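Local coordinates for protein glutamate--tRNA ligase (Elizabethkingia anophelis, PDB 6B1Z) that catalyses the ATP-dependent attachment of glutamate to tRNA as a class I glutamyl-tRNA synthetase, at residues A[276-281]-A[344-349]; A[259-264]-A[270-275]; A[87-90]-A[94-97]; A[47-52]-A[212-217]. One frame throughout, in Å; residues are numbered along the deposited sequence.

Contact 1: A[276-281]-A[344-349]; sequences FGFPVF and ARFSAE. With FMT (formic acid), chain D.
One ring carbon, Phe346 CE2, points at the middle of the Phe278 ring, 3.3 Å above its plane, and is the nearest Phe346 atom to every carbon of that ring. The two rings are oblique, with planes 41° apart and centroids 4.5 Å apart, so the pair is neither a parallel stack nor a T. The closest carbons are Phe278 CE1 and Phe346 CE2, at 3.4 Å. Phe278 gets there with CG wedged between its own backbone N and carbonyl carbon (chi1 56°), while Phe346 has CG anti to its backbone N (chi1 177°). Beside them the methyl of Ala348 packs against Phe278, CB to CD2 at 3.7 Å, and no hydrogen bond crosses between the segments. Ser347 is the N-cap of the next helix, its OG accepting from the backbone N of Lys350. A formate, probably from the crystallisation liquor, rests at that helix start, taking hydrogen bonds from Ser347 OG (2.9 Å to O2) and from Glu349 N (3.0 Å to O1). Tyr297 also packs on Phe346. The buried contact joins the loop after helix 270-276 to the residues leading into helix 348-361 and to its first residue, Ala348.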
# COMPACT_ATOMS: atom_id res chain seq x y z
N PHE A 276 14.40 -7.06 -0.80
CA PHE A 276 14.04 -7.54 -2.13
C PHE A 276 13.89 -6.45 -3.17
O PHE A 276 13.82 -6.77 -4.36
CB PHE A 276 12.75 -8.37 -2.07
CG PHE A 276 12.92 -9.70 -1.40
CD1 PHE A 276 13.49 -10.77 -2.08
CD2 PHE A 276 12.53 -9.89 -0.08
CE1 PHE A 276 13.65 -11.99 -1.46
CE2 PHE A 276 12.69 -11.12 0.54
CZ PHE A 276 13.25 -12.17 -0.16
N GLY A 277 13.87 -5.18 -2.77
CA GLY A 277 13.79 -4.09 -3.72
C GLY A 277 12.41 -3.74 -4.24
O GLY A 277 12.22 -3.58 -5.45
N PHE A 278 11.43 -3.62 -3.36
CA PHE A 278 10.14 -3.07 -3.73
C PHE A 278 9.70 -2.09 -2.65
O PHE A 278 10.16 -2.17 -1.51
CB PHE A 278 9.07 -4.16 -3.96
CG PHE A 278 8.85 -5.08 -2.78
CD1 PHE A 278 8.00 -4.72 -1.74
CD2 PHE A 278 9.46 -6.33 -2.74
CE1 PHE A 278 7.80 -5.57 -0.67
CE2 PHE A 278 9.26 -7.18 -1.67
CZ PHE A 278 8.42 -6.81 -0.63
N PRO A 279 8.84 -1.15 -3.00
CA PRO A 279 8.42 -0.15 -2.01
C PRO A 279 7.41 -0.74 -1.04
O PRO A 279 6.81 -1.80 -1.26
CB PRO A 279 7.79 0.96 -2.86
CG PRO A 279 7.40 0.31 -4.13
CD PRO A 279 8.30 -0.87 -4.34
N VAL A 280 7.25 -0.05 0.08
CA VAL A 280 6.31 -0.49 1.10
C VAL A 280 5.21 0.53 1.38
O VAL A 280 4.18 0.15 1.96
CB VAL A 280 7.04 -0.86 2.41
CG1 VAL A 280 7.88 -2.12 2.19
CG2 VAL A 280 7.91 0.29 2.89
N PHE A 281 5.37 1.78 0.96
CA PHE A 281 4.35 2.80 1.17
C PHE A 281 3.82 3.30 -0.17
O PHE A 281 4.56 3.29 -1.16
CB PHE A 281 4.94 3.98 1.96
CG PHE A 281 5.68 3.56 3.21
CD1 PHE A 281 5.11 2.67 4.11
CD2 PHE A 281 6.96 4.03 3.45
CE1 PHE A 281 5.79 2.29 5.26
CE2 PHE A 281 7.65 3.65 4.60
CZ PHE A 281 7.06 2.78 5.49
N ALA A 344 -2.45 -14.01 2.54
CA ALA A 344 -2.00 -13.95 1.16
C ALA A 344 -0.55 -13.47 1.14
O ALA A 344 -0.23 -12.47 1.79
CB ALA A 344 -2.89 -13.02 0.33
N ARG A 345 0.31 -14.16 0.39
CA ARG A 345 1.70 -13.74 0.26
C ARG A 345 1.81 -12.55 -0.69
O ARG A 345 1.24 -12.55 -1.79
CB ARG A 345 2.57 -14.87 -0.27
CG ARG A 345 2.89 -15.95 0.73
CD ARG A 345 4.03 -16.81 0.20
NE ARG A 345 4.32 -17.96 1.04
CZ ARG A 345 5.18 -17.96 2.05
NH1 ARG A 345 5.85 -16.86 2.36
NH2 ARG A 345 5.39 -19.07 2.75
N PHE A 346 2.57 -11.54 -0.27
CA PHE A 346 2.88 -10.47 -1.20
C PHE A 346 3.80 -10.99 -2.31
O PHE A 346 4.69 -11.81 -2.06
CB PHE A 346 3.57 -9.30 -0.49
CG PHE A 346 3.96 -8.21 -1.43
CD1 PHE A 346 3.00 -7.35 -1.94
CD2 PHE A 346 5.27 -8.08 -1.87
CE1 PHE A 346 3.35 -6.35 -2.85
CE2 PHE A 346 5.63 -7.10 -2.78
CZ PHE A 346 4.67 -6.24 -3.27
N SER A 347 3.59 -10.50 -3.54
CA SER A 347 4.42 -10.89 -4.68
C SER A 347 4.88 -9.64 -5.43
O SER A 347 4.07 -8.96 -6.06
CB SER A 347 3.66 -11.82 -5.62
OG SER A 347 4.40 -12.12 -6.80
N ALA A 348 6.18 -9.36 -5.37
CA ALA A 348 6.72 -8.28 -6.18
C ALA A 348 6.57 -8.60 -7.67
O ALA A 348 6.29 -7.70 -8.48
CB ALA A 348 8.18 -8.04 -5.81
N GLU A 349 6.72 -9.88 -8.03
CA GLU A 349 6.52 -10.32 -9.41
C GLU A 349 5.14 -9.92 -9.92
O GLU A 349 5.00 -9.36 -11.01
CB GLU A 349 6.70 -11.84 -9.51
CG GLU A 349 6.33 -12.42 -10.88
CD GLU A 349 7.44 -12.31 -11.89
OE1 GLU A 349 8.61 -12.06 -11.49
OE2 GLU A 349 7.16 -12.47 -13.11
C FMT D . 7.83 -12.90 -5.80
O1 FMT D . 8.02 -11.73 -6.12
O2 FMT D . 6.73 -13.44 -5.73

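Contact 2: A[259-264]-A[270-275]; sequences ILKPEG and KRDGDK
Lys261 and Asp272 meet almost at a right angle beside the KLSKR sequence of residues 267-271, the counterpart in this family of the class I KMSKS signature. Asp272 reaches out from the first turns of helix 270-276, and the lysine runs across its carboxylate. Along the way Lys261 CG passes OD2 of Asp272 at 3.2 Å, and CD lies 3.4 Å from OD1. The lysine is extended until its last torsion, where a bend (chi4 -55°) turns the ammonium back to the acid. The salt bridge formed there, NZ to OD2 at 2.8 Å, approaches from the syn side of the carboxylate, 23° out of its plane. Both partners hold the intervening signature loop as well: Lys261 NZ donates to the carbonyl O of Lys267, and Asp272 OD2 accepts from the backbone N of Ser269. Held by an ammonium and a peptide N-H near the start of a helix, the carboxylate is probably stabilised as the anion. In 259-264, the carbonyl O of Lys261 accepts from Arg345 NH1. Pro262 closes one flank of the acid, its CD 4.0 Å from Asp272 CG.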
# COMPACT_ATOMS: atom_id res chain seq x y z
N ILE A 259 -0.97 -9.66 5.59
CA ILE A 259 -0.27 -10.01 4.35
C ILE A 259 1.03 -10.72 4.70
O ILE A 259 1.77 -10.29 5.59
CB ILE A 259 -0.02 -8.74 3.52
CG1 ILE A 259 -1.36 -8.09 3.14
CG2 ILE A 259 0.83 -9.07 2.29
CD1 ILE A 259 -1.25 -6.69 2.58
N LEU A 260 1.30 -11.82 4.01
CA LEU A 260 2.45 -12.65 4.32
C LEU A 260 3.68 -12.23 3.52
O LEU A 260 3.60 -11.57 2.48
CB LEU A 260 2.11 -14.12 4.07
CG LEU A 260 0.89 -14.62 4.85
CD1 LEU A 260 0.57 -16.04 4.44
CD2 LEU A 260 1.14 -14.54 6.35
N LYS A 261 4.85 -12.64 4.03
CA LYS A 261 6.11 -12.37 3.35
C LYS A 261 6.13 -13.03 1.97
O LYS A 261 5.45 -14.04 1.74
CB LYS A 261 7.28 -12.90 4.17
CG LYS A 261 7.58 -12.10 5.40
CD LYS A 261 8.90 -12.55 6.02
CE LYS A 261 9.16 -11.85 7.34
NZ LYS A 261 9.13 -10.37 7.17
N PRO A 262 6.92 -12.49 1.04
CA PRO A 262 7.00 -13.14 -0.28
C PRO A 262 7.51 -14.56 -0.22
O PRO A 262 7.06 -15.42 -0.99
CB PRO A 262 7.96 -12.23 -1.06
CG PRO A 262 7.93 -10.92 -0.35
CD PRO A 262 7.70 -11.25 1.10
N GLU A 263 8.44 -14.84 0.68
CA GLU A 263 9.02 -16.16 0.81
C GLU A 263 9.31 -16.42 2.28
O GLU A 263 9.67 -15.50 3.02
CB GLU A 263 10.30 -16.31 -0.05
CG GLU A 263 10.02 -16.34 -1.56
CD GLU A 263 11.25 -16.13 -2.43
OE1 GLU A 263 12.37 -16.05 -1.88
OE2 GLU A 263 11.09 -16.04 -3.67
N GLY A 264 9.14 -17.67 2.70
CA GLY A 264 9.37 -18.04 4.07
C GLY A 264 8.17 -17.77 4.96
O GLY A 264 7.08 -17.37 4.52
N LYS A 270 8.62 -3.96 6.13
CA LYS A 270 9.57 -3.14 5.39
C LYS A 270 10.92 -3.83 5.23
O LYS A 270 11.66 -3.52 4.29
CB LYS A 270 9.76 -1.79 6.09
N ARG A 271 11.25 -4.76 6.13
CA ARG A 271 12.46 -5.55 5.96
C ARG A 271 12.44 -6.34 4.66
O ARG A 271 13.47 -6.53 4.02
CB ARG A 271 12.64 -6.50 7.16
N ASP A 272 11.25 -6.81 4.25
CA ASP A 272 11.14 -7.52 2.98
C ASP A 272 11.33 -6.57 1.80
O ASP A 272 11.91 -6.95 0.77
CB ASP A 272 9.79 -8.21 2.88
CG ASP A 272 9.57 -9.22 3.98
OD1 ASP A 272 10.44 -10.11 4.16
OD2 ASP A 272 8.54 -9.13 4.68
N GLY A 273 10.81 -5.35 1.91
CA GLY A 273 11.01 -4.38 0.84
C GLY A 273 12.47 -3.97 0.70
O GLY A 273 12.98 -3.84 -0.41
N ASP A 274 13.15 -3.76 1.84
CA ASP A 274 14.56 -3.37 1.79
C ASP A 274 15.45 -4.51 1.34
O ASP A 274 16.52 -4.27 0.77
CB ASP A 274 15.01 -2.85 3.16
CG ASP A 274 14.40 -1.51 3.51
OD1 ASP A 274 14.05 -0.76 2.58
OD2 ASP A 274 14.28 -1.21 4.72
N LYS A 275 15.04 -5.76 1.59
CA LYS A 275 15.85 -6.90 1.18
C LYS A 275 15.57 -7.36 -0.25
O LYS A 275 16.45 -7.98 -0.87
CB LYS A 275 15.63 -8.08 2.13

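Contact 3: A[87-90]-A[94-97]; sequences YAPY and ERRD. With FMT (formic acid), chain B; EDO (1,2-ethanediol), chain S.
NH1 of Arg95 donates to two backbone carbonyls of the 87-90 loop, reaching Pro89 O at 2.7 Å and Tyr87 O at 3.0 Å. Neither hydrogen bond is straight, with N-H...O angles of 139° and 136°, and both oxygens lie near the guanidinium edge but tilted from its plane. A bend at chi3 (66°) turns the guanidinium toward the loop. Water 1 sits in the guanidinium plane, 2.9 Å from Arg95 NH2, and adds a weak bond to Tyr87 O. The loop is tied to itself too, as Tyr87 N donates to Tyr90 OH at 3.0 Å.

The apolar touch falls to Pro89, which follows a cis peptide bond: its CB lies 3.6 Å from Glu94 CB. A separate van der Waals contact brings Pro89 CG to 3.5 Å from the carbonyl O of Glu94.

Charge pairs lead outward: Arg95 NE to Asp217, and Glu94 OE2 to Arg91. At the start of helix 96-106, Asp97 N donates to a formate that probably came from the crystallisation liquor.

Two carbonyls, a water and a carboxylate therefore share the N-H groups of Arg95, which fixes the rotation of its guanidinium and lets one cation hold the loop with its cis-proline against the head of the helix.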
# COMPACT_ATOMS: atom_id res chain seq x y z
N TYR A 87 -21.63 13.73 11.22
CA TYR A 87 -21.18 13.29 12.54
C TYR A 87 -19.83 13.89 12.90
O TYR A 87 -19.09 13.32 13.70
CB TYR A 87 -21.14 11.77 12.62
CG TYR A 87 -22.48 11.16 12.31
CD1 TYR A 87 -23.53 11.28 13.22
CD2 TYR A 87 -22.73 10.54 11.10
CE1 TYR A 87 -24.77 10.76 12.94
CE2 TYR A 87 -23.97 10.01 10.81
CZ TYR A 87 -24.99 10.13 11.74
OH TYR A 87 -26.24 9.62 11.47
N ALA A 88 -19.52 15.06 12.34
CA ALA A 88 -18.29 15.74 12.69
C ALA A 88 -18.28 16.06 14.19
O ALA A 88 -19.34 16.26 14.79
CB ALA A 88 -18.15 17.01 11.87
N PRO A 89 -17.09 16.17 14.81
CA PRO A 89 -15.74 16.10 14.21
C PRO A 89 -15.31 14.70 13.82
O PRO A 89 -15.59 13.73 14.52
CB PRO A 89 -14.83 16.63 15.33
CG PRO A 89 -15.73 17.37 16.27
CD PRO A 89 -17.03 16.60 16.22
N TYR A 90 -14.60 14.61 12.70
CA TYR A 90 -14.04 13.34 12.26
C TYR A 90 -12.60 13.16 12.71
O TYR A 90 -11.93 12.23 12.23
CB TYR A 90 -14.17 13.20 10.73
CG TYR A 90 -15.62 13.04 10.33
CD1 TYR A 90 -16.24 11.80 10.38
CD2 TYR A 90 -16.39 14.16 9.95
CE1 TYR A 90 -17.58 11.65 10.05
CE2 TYR A 90 -17.74 14.02 9.62
CZ TYR A 90 -18.32 12.76 9.66
OH TYR A 90 -19.64 12.61 9.35
N GLU A 94 -10.90 15.92 18.75
CA GLU A 94 -11.85 17.01 18.82
C GLU A 94 -13.19 16.58 19.39
O GLU A 94 -14.16 17.36 19.35
CB GLU A 94 -12.02 17.60 17.42
CG GLU A 94 -10.73 18.23 16.92
CD GLU A 94 -10.78 18.65 15.46
OE1 GLU A 94 -11.86 18.48 14.86
OE2 GLU A 94 -9.75 19.13 14.94
N ARG A 95 -13.27 15.38 19.99
CA ARG A 95 -14.53 14.80 20.43
C ARG A 95 -14.59 14.60 21.94
O ARG A 95 -15.35 13.74 22.42
CB ARG A 95 -14.79 13.49 19.70
CG ARG A 95 -14.90 13.67 18.16
CD ARG A 95 -15.02 12.34 17.43
NE ARG A 95 -16.25 11.61 17.70
CZ ARG A 95 -17.41 11.81 17.08
NH1 ARG A 95 -17.56 12.79 16.19
NH2 ARG A 95 -18.45 11.05 17.41
N ARG A 96 -13.84 15.39 22.71
CA ARG A 96 -13.71 15.11 24.14
C ARG A 96 -15.05 15.21 24.88
O ARG A 96 -15.31 14.41 25.78
CB ARG A 96 -12.68 16.05 24.78
CG ARG A 96 -12.88 16.20 26.28
CD ARG A 96 -11.83 17.10 26.94
NE ARG A 96 -10.52 16.46 27.01
CZ ARG A 96 -10.20 15.50 27.87
NH1 ARG A 96 -11.09 15.03 28.73
NH2 ARG A 96 -8.98 14.99 27.86
N ASP A 97 -15.91 16.16 24.50
CA ASP A 97 -17.19 16.29 25.21
C ASP A 97 -18.07 15.06 25.00
O ASP A 97 -18.78 14.63 25.92
CB ASP A 97 -17.91 17.56 24.78
CG ASP A 97 -17.40 18.79 25.52
OD1 ASP A 97 -16.31 18.71 26.14
OD2 ASP A 97 -18.10 19.83 25.50
C FMT B . -14.48 19.72 23.32
O1 FMT B . -15.12 18.67 23.25
O2 FMT B . -14.00 20.30 22.34
C1 EDO S . -15.66 23.87 26.45
O1 EDO S . -14.84 22.85 25.86
C2 EDO S . -17.12 23.44 26.38
O2 EDO S . -17.22 22.07 26.78
O HOH W 1 -20.92 12.09 16.35

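Contact 4: A[47-52]-A[212-217]; sequences ILRIED and FANIID. With FMT (formic acid), chain N.
Arg49 and Glu51 of the RIEDTD sequence leave the end of strand 45-48, in the nucleotide-binding fold of class I synthetases, to meet Asn214 and Asp217 on helix 210-220. Arg49 sends its chain across with CG anti to the backbone N (chi1 -173°). Its NH2 donates to Asn214 OD1 at 3.0 Å, yet it stands well above the amide's carbonyl plane, 55° out, with the guanidinium and amide planes turned 42° against each other. NE of the same arginine forms a salt bridge with Glu51 OE2, 3.0 Å away, and NH1 pairs with Asp218. Over one guanidinium face lies CB of Asp217, 3.5 Å from NH1. Asp217 OD2, 3.9 Å from Arg49 NE, lies well out of the guanidinium plane, so charge alone acts; its hydrogen bonds come from Tyr99 OH and Gln92 NE2. Asn214 ND2 has a weak bond to Glu51 OE1 (3.2 Å) and also donates to O2 of a formate, 3.2 Å away and probably from the crystallisation liquor. Glu51, at the centre of an inverse gamma turn, lies beside this small acid. Glu51 and Asn214 probably line the amino-acid pocket of glutamyl-tRNA synthetases, with Arg49 positioning them from the second shell.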
# COMPACT_ATOMS: atom_id res chain seq x y z
N ILE A 47 -16.39 6.50 5.41
CA ILE A 47 -16.02 7.54 6.37
C ILE A 47 -14.53 7.43 6.65
O ILE A 47 -14.00 6.32 6.80
CB ILE A 47 -16.84 7.38 7.68
CG1 ILE A 47 -18.29 7.85 7.51
CG2 ILE A 47 -16.20 8.16 8.84
CD1 ILE A 47 -19.19 6.92 6.75
N LEU A 48 -13.85 8.57 6.73
CA LEU A 48 -12.48 8.62 7.25
C LEU A 48 -12.51 9.26 8.62
O LEU A 48 -12.95 10.42 8.76
CB LEU A 48 -11.56 9.41 6.31
CG LEU A 48 -10.14 9.65 6.84
CD1 LEU A 48 -9.34 8.34 6.95
CD2 LEU A 48 -9.41 10.62 5.91
N ARG A 49 -12.07 8.52 9.64
CA ARG A 49 -11.98 9.03 11.00
C ARG A 49 -10.53 8.99 11.43
O ARG A 49 -9.88 7.94 11.39
CB ARG A 49 -12.87 8.21 11.96
CG ARG A 49 -12.93 8.82 13.36
CD ARG A 49 -13.96 8.13 14.26
NE ARG A 49 -13.55 6.76 14.59
CZ ARG A 49 -14.33 5.69 14.48
NH1 ARG A 49 -15.57 5.79 14.04
NH2 ARG A 49 -13.85 4.51 14.84
N ILE A 50 -10.00 10.14 11.82
CA ILE A 50 -8.59 10.26 12.18
C ILE A 50 -8.44 9.91 13.66
O ILE A 50 -9.08 10.50 14.54
CB ILE A 50 -8.06 11.67 11.88
CG1 ILE A 50 -8.11 11.93 10.37
CG2 ILE A 50 -6.63 11.84 12.44
CD1 ILE A 50 -7.33 10.96 9.51
N GLU A 51 -7.60 8.92 13.93
CA GLU A 51 -7.43 8.38 15.27
C GLU A 51 -6.24 9.06 15.93
O GLU A 51 -5.16 8.48 16.08
CB GLU A 51 -7.24 6.87 15.19
CG GLU A 51 -8.26 6.22 14.31
CD GLU A 51 -9.51 5.89 15.08
OE1 GLU A 51 -9.38 5.10 16.04
OE2 GLU A 51 -10.59 6.43 14.75
N ASP A 52 -6.44 10.31 16.31
CA ASP A 52 -5.35 11.15 16.80
C ASP A 52 -5.45 11.44 18.30
O ASP A 52 -5.03 12.51 18.75
CB ASP A 52 -5.28 12.46 16.01
CG ASP A 52 -6.53 13.32 16.16
OD1 ASP A 52 -7.60 12.78 16.52
OD2 ASP A 52 -6.44 14.55 15.92
N PHE A 212 -12.00 2.32 23.60
CA PHE A 212 -13.24 2.97 24.02
C PHE A 212 -13.67 4.04 23.01
O PHE A 212 -14.85 4.12 22.67
CB PHE A 212 -13.02 3.57 25.41
CG PHE A 212 -14.28 3.96 26.16
CD1 PHE A 212 -15.48 3.26 26.02
CD2 PHE A 212 -14.25 5.03 27.04
CE1 PHE A 212 -16.62 3.63 26.75
CE2 PHE A 212 -15.38 5.42 27.77
CZ PHE A 212 -16.56 4.71 27.63
N ALA A 213 -12.71 4.85 22.53
CA ALA A 213 -13.03 5.86 21.53
C ALA A 213 -13.67 5.23 20.29
O ALA A 213 -14.63 5.79 19.73
CB ALA A 213 -11.78 6.64 21.13
N ASN A 214 -13.17 4.07 19.85
CA ASN A 214 -13.69 3.51 18.62
C ASN A 214 -15.09 2.94 18.79
O ASN A 214 -15.92 3.07 17.89
CB ASN A 214 -12.73 2.46 18.05
CG ASN A 214 -11.57 3.08 17.32
OD1 ASN A 214 -11.65 4.24 16.89
ND2 ASN A 214 -10.48 2.34 17.18
N ILE A 215 -15.40 2.32 19.95
CA ILE A 215 -16.77 1.82 20.07
C ILE A 215 -17.75 2.99 20.24
O ILE A 215 -18.86 2.95 19.71
CB ILE A 215 -16.92 0.75 21.18
CG1 ILE A 215 -16.75 1.31 22.59
CG2 ILE A 215 -15.98 -0.45 20.92
CD1 ILE A 215 -18.09 1.54 23.30
N ILE A 216 -17.34 4.05 20.96
CA ILE A 216 -18.19 5.24 21.07
C ILE A 216 -18.45 5.83 19.70
O ILE A 216 -19.59 6.14 19.33
CB ILE A 216 -17.53 6.29 22.00
CG1 ILE A 216 -17.58 5.82 23.47
CG2 ILE A 216 -18.18 7.69 21.80
CD1 ILE A 216 -16.65 6.60 24.37
N ASP A 217 -17.39 5.99 18.91
CA ASP A 217 -17.56 6.67 17.63
C ASP A 217 -18.21 5.79 16.57
O ASP A 217 -18.91 6.31 15.70
CB ASP A 217 -16.23 7.21 17.13
CG ASP A 217 -15.73 8.40 17.96
OD1 ASP A 217 -16.53 9.02 18.69
OD2 ASP A 217 -14.53 8.71 17.85
C FMT N . -6.44 2.85 15.73
O1 FMT N . -5.60 3.72 15.94
O2 FMT N . -7.65 3.03 15.79

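In the fold
All four contacts lie in the class I catalytic part of the chain, in two neighbourhoods. Contacts 3 and 4 have centres 9 Å apart and touch through the Arg95-Asp217 salt bridge and a probable Tyr90-Ile50 backbone bond; contact 3 is nested inside the chain loop that contact 4 closes. Contacts 2 and 1 follow in series, 7 Å apart between centres. Contact 2 uses helix 270-276, contact 1 the last residue of that helix and the loop after it, and the backbones of Leu260 and Ala344 are probably hydrogen-bonded. About 30 Å separates the centre of contact 4 from each of theirs. One pair lies by strand 45-48 and the probable amino-acid pocket, the other by the KLSKR sequence and the start of helix 348-361.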